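Local structure of C-terminal peptide of Putative angiotensinogen (Lampetra fluviatilis, 5INW) at residues 10-15 with 28-33. The protein probably inhibits serine proteases as a heparin-binding serpin, with thrombin among its targets, this chain being the C-terminal piece left by cleavage of the reactive loop. Residues are numbered along the deposited sequence; the frame is centred on the assembly and turned at random.
Sequences RPFVVL and GRVADP
Phe12 and Val30 face each other as a hydrogen-bonded pair in the antiparallel beta hairpin formed by strands 12-18 and 24-30, the C-terminal hairpin of the serpin fold. Phe12 N donates to Val30 O and Val30 N to Phe12 O (2.9 Å); the second bond comes in almost along the carbonyl bond of Phe12. The two side chains leave the same face of the sheet side by side and are tightly packed. With chi1 at 67°, CG of Phe12 sits between its own backbone N and carbonyl carbon, which swings the ring across to Val30: CB of the valine lies over the ring face, 3.9 Å from the centroid, a CH-pi contact, while its two methyls straddle CZ. A flat ring suits this place because it offers a broad surface to a branched neighbour. With the ring cut back to an alanine, Val30 would probably lose its aromatic cover and a gap is likely to open toward Val310 of the main angiotensinogen chain, on which the ring also packs.

Farther along, Gly28 pairs with Val14 through two more bonds. Val14 CG1 lies against the glycine backbone, 3.7 Å from Gly28 O, and glycine easily adopts the nearly fully extended conformation found here (phi 175°, psi -169°). On the reverse face Arg29 lies opposite Val13; its aliphatic CG passes Phe12 O, while the bent chain carries the guanidinium away to a salt bridge with Glu323 of the main angiotensinogen chain.

Beyond Phe12 the contact loosens. Pro11 and Ala31 meet at 4.2 Å between their CB atoms, and the partly exposed Arg10 and Asp32 diverge without touching across the pair. Just inside that divergence Pro11 CA makes a CA-H...O contact with Val30 O, at 3.4 Å.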
loop_
_atom_site.group_PDB
_atom_site.type_symbol
_atom_site.label_atom_id
_atom_site.label_comp_id
_atom_site.label_asym_id
_atom_site.label_seq_id
_atom_site.Cartn_x
_atom_site.Cartn_y
_atom_site.Cartn_z
ATOM N N ARG C 10 11.202 5.903 19.071
ATOM C CA ARG C 10 10.723 7.200 18.552
ATOM C C ARG C 10 9.929 6.949 17.255
ATOM O O ARG C 10 9.959 5.832 16.745
ATOM C CB ARG C 10 11.907 8.104 18.190
ATOM C CG ARG C 10 13.214 7.851 18.926
ATOM C CD ARG C 10 14.251 8.892 18.564
ATOM N NE ARG C 10 14.986 9.380 19.721
ATOM C CZ ARG C 10 15.866 8.674 20.421
ATOM N NH1 ARG C 10 16.118 7.386 20.150
ATOM N NH2 ARG C 10 16.494 9.267 21.436
ATOM N N PRO C 11 9.251 7.970 16.703
ATOM C CA PRO C 11 8.596 7.768 15.437
ATOM C C PRO C 11 9.569 7.344 14.374
ATOM O O PRO C 11 10.701 7.833 14.358
ATOM C CB PRO C 11 8.045 9.131 15.118
ATOM C CG PRO C 11 7.807 9.765 16.428
ATOM C CD PRO C 11 8.562 9.007 17.471
ATOM N N PHE C 12 9.120 6.428 13.512
ATOM C CA PHE C 12 9.951 5.876 12.460
ATOM C C PHE C 12 9.202 5.653 11.148
ATOM O O PHE C 12 8.010 5.412 11.130
ATOM C CB PHE C 12 10.586 4.590 12.928
ATOM C CG PHE C 12 9.627 3.485 13.159
ATOM C CD1 PHE C 12 9.399 2.531 12.187
ATOM C CD2 PHE C 12 8.994 3.350 14.373
ATOM C CE1 PHE C 12 8.545 1.470 12.436
ATOM C CE2 PHE C 12 8.140 2.285 14.633
ATOM C CZ PHE C 12 7.910 1.354 13.674
ATOM N N VAL C 13 9.932 5.753 10.047
ATOM C CA VAL C 13 9.435 5.395 8.735
ATOM C C VAL C 13 9.629 3.890 8.482
ATOM O O VAL C 13 10.645 3.276 8.879
ATOM C CB VAL C 13 10.154 6.192 7.652
ATOM C CG1 VAL C 13 9.689 5.796 6.252
ATOM C CG2 VAL C 13 9.920 7.671 7.881
ATOM N N VAL C 14 8.653 3.303 7.792
ATOM C CA VAL C 14 8.584 1.864 7.639
ATOM C C VAL C 14 8.284 1.582 6.158
ATOM O O VAL C 14 7.528 2.294 5.555
ATOM C CB VAL C 14 7.553 1.289 8.639
ATOM C CG1 VAL C 14 6.149 1.409 8.111
ATOM C CG2 VAL C 14 7.854 -0.135 8.973
ATOM N N LEU C 15 8.979 0.612 5.571
ATOM C CA LEU C 15 8.795 0.210 4.177
ATOM C C LEU C 15 8.932 -1.306 4.073
ATOM O O LEU C 15 9.932 -1.856 4.477
ATOM C CB LEU C 15 9.832 0.845 3.235
ATOM C CG LEU C 15 9.970 2.367 3.195
ATOM C CD1 LEU C 15 11.066 2.699 2.211
ATOM C CD2 LEU C 15 8.708 3.103 2.795
ATOM N N GLY C 28 4.954 3.660 5.091
ATOM C CA GLY C 28 4.385 4.486 6.131
ATOM C C GLY C 28 5.331 4.987 7.196
ATOM O O GLY C 28 6.565 4.890 7.083
ATOM N N ARG C 29 4.685 5.532 8.231
ATOM C CA ARG C 29 5.317 6.067 9.403
ATOM C C ARG C 29 4.494 5.620 10.594
ATOM O O ARG C 29 3.269 5.819 10.628
ATOM C CB ARG C 29 5.380 7.600 9.355
ATOM C CG ARG C 29 5.780 8.280 10.687
ATOM C CD ARG C 29 4.744 9.288 11.139
ATOM N NE ARG C 29 4.873 10.478 10.308
ATOM C CZ ARG C 29 4.112 11.560 10.383
ATOM N NH1 ARG C 29 4.389 12.576 9.591
ATOM N NH2 ARG C 29 3.089 11.626 11.240
ATOM N N VAL C 30 5.192 5.025 11.560
ATOM C CA VAL C 30 4.590 4.661 12.821
ATOM C C VAL C 30 5.010 5.673 13.878
ATOM O O VAL C 30 6.201 5.772 14.190
ATOM C CB VAL C 30 5.003 3.259 13.253
ATOM C CG1 VAL C 30 4.339 2.932 14.570
ATOM C CG2 VAL C 30 4.591 2.250 12.198
ATOM N N ALA C 31 4.025 6.430 14.379
ATOM C CA ALA C 31 4.203 7.388 15.476
ATOM C C ALA C 31 3.432 7.060 16.768
ATOM O O ALA C 31 3.768 7.601 17.796
ATOM C CB ALA C 31 3.843 8.773 15.011
ATOM N N ASP C 32 2.458 6.155 16.736
ATOM C CA ASP C 32 1.621 5.897 17.901
ATOM C C ASP C 32 1.065 4.489 17.797
ATOM O O ASP C 32 -0.032 4.280 17.300
ATOM C CB ASP C 32 0.504 6.950 17.993
ATOM C CG ASP C 32 -0.598 6.574 18.995
ATOM O OD1 ASP C 32 -0.267 5.942 20.024
ATOM O OD2 ASP C 32 -1.800 6.889 18.728
ATOM N N PRO C 33 1.837 3.505 18.250
ATOM C CA PRO C 33 1.364 2.128 18.412
ATOM C C PRO C 33 0.072 1.989 19.248
ATOM O O PRO C 33 -0.307 2.910 19.977
ATOM C CB PRO C 33 2.496 1.483 19.180
ATOM C CG PRO C 33 3.715 2.236 18.792
ATOM C CD PRO C 33 3.283 3.632 18.525
#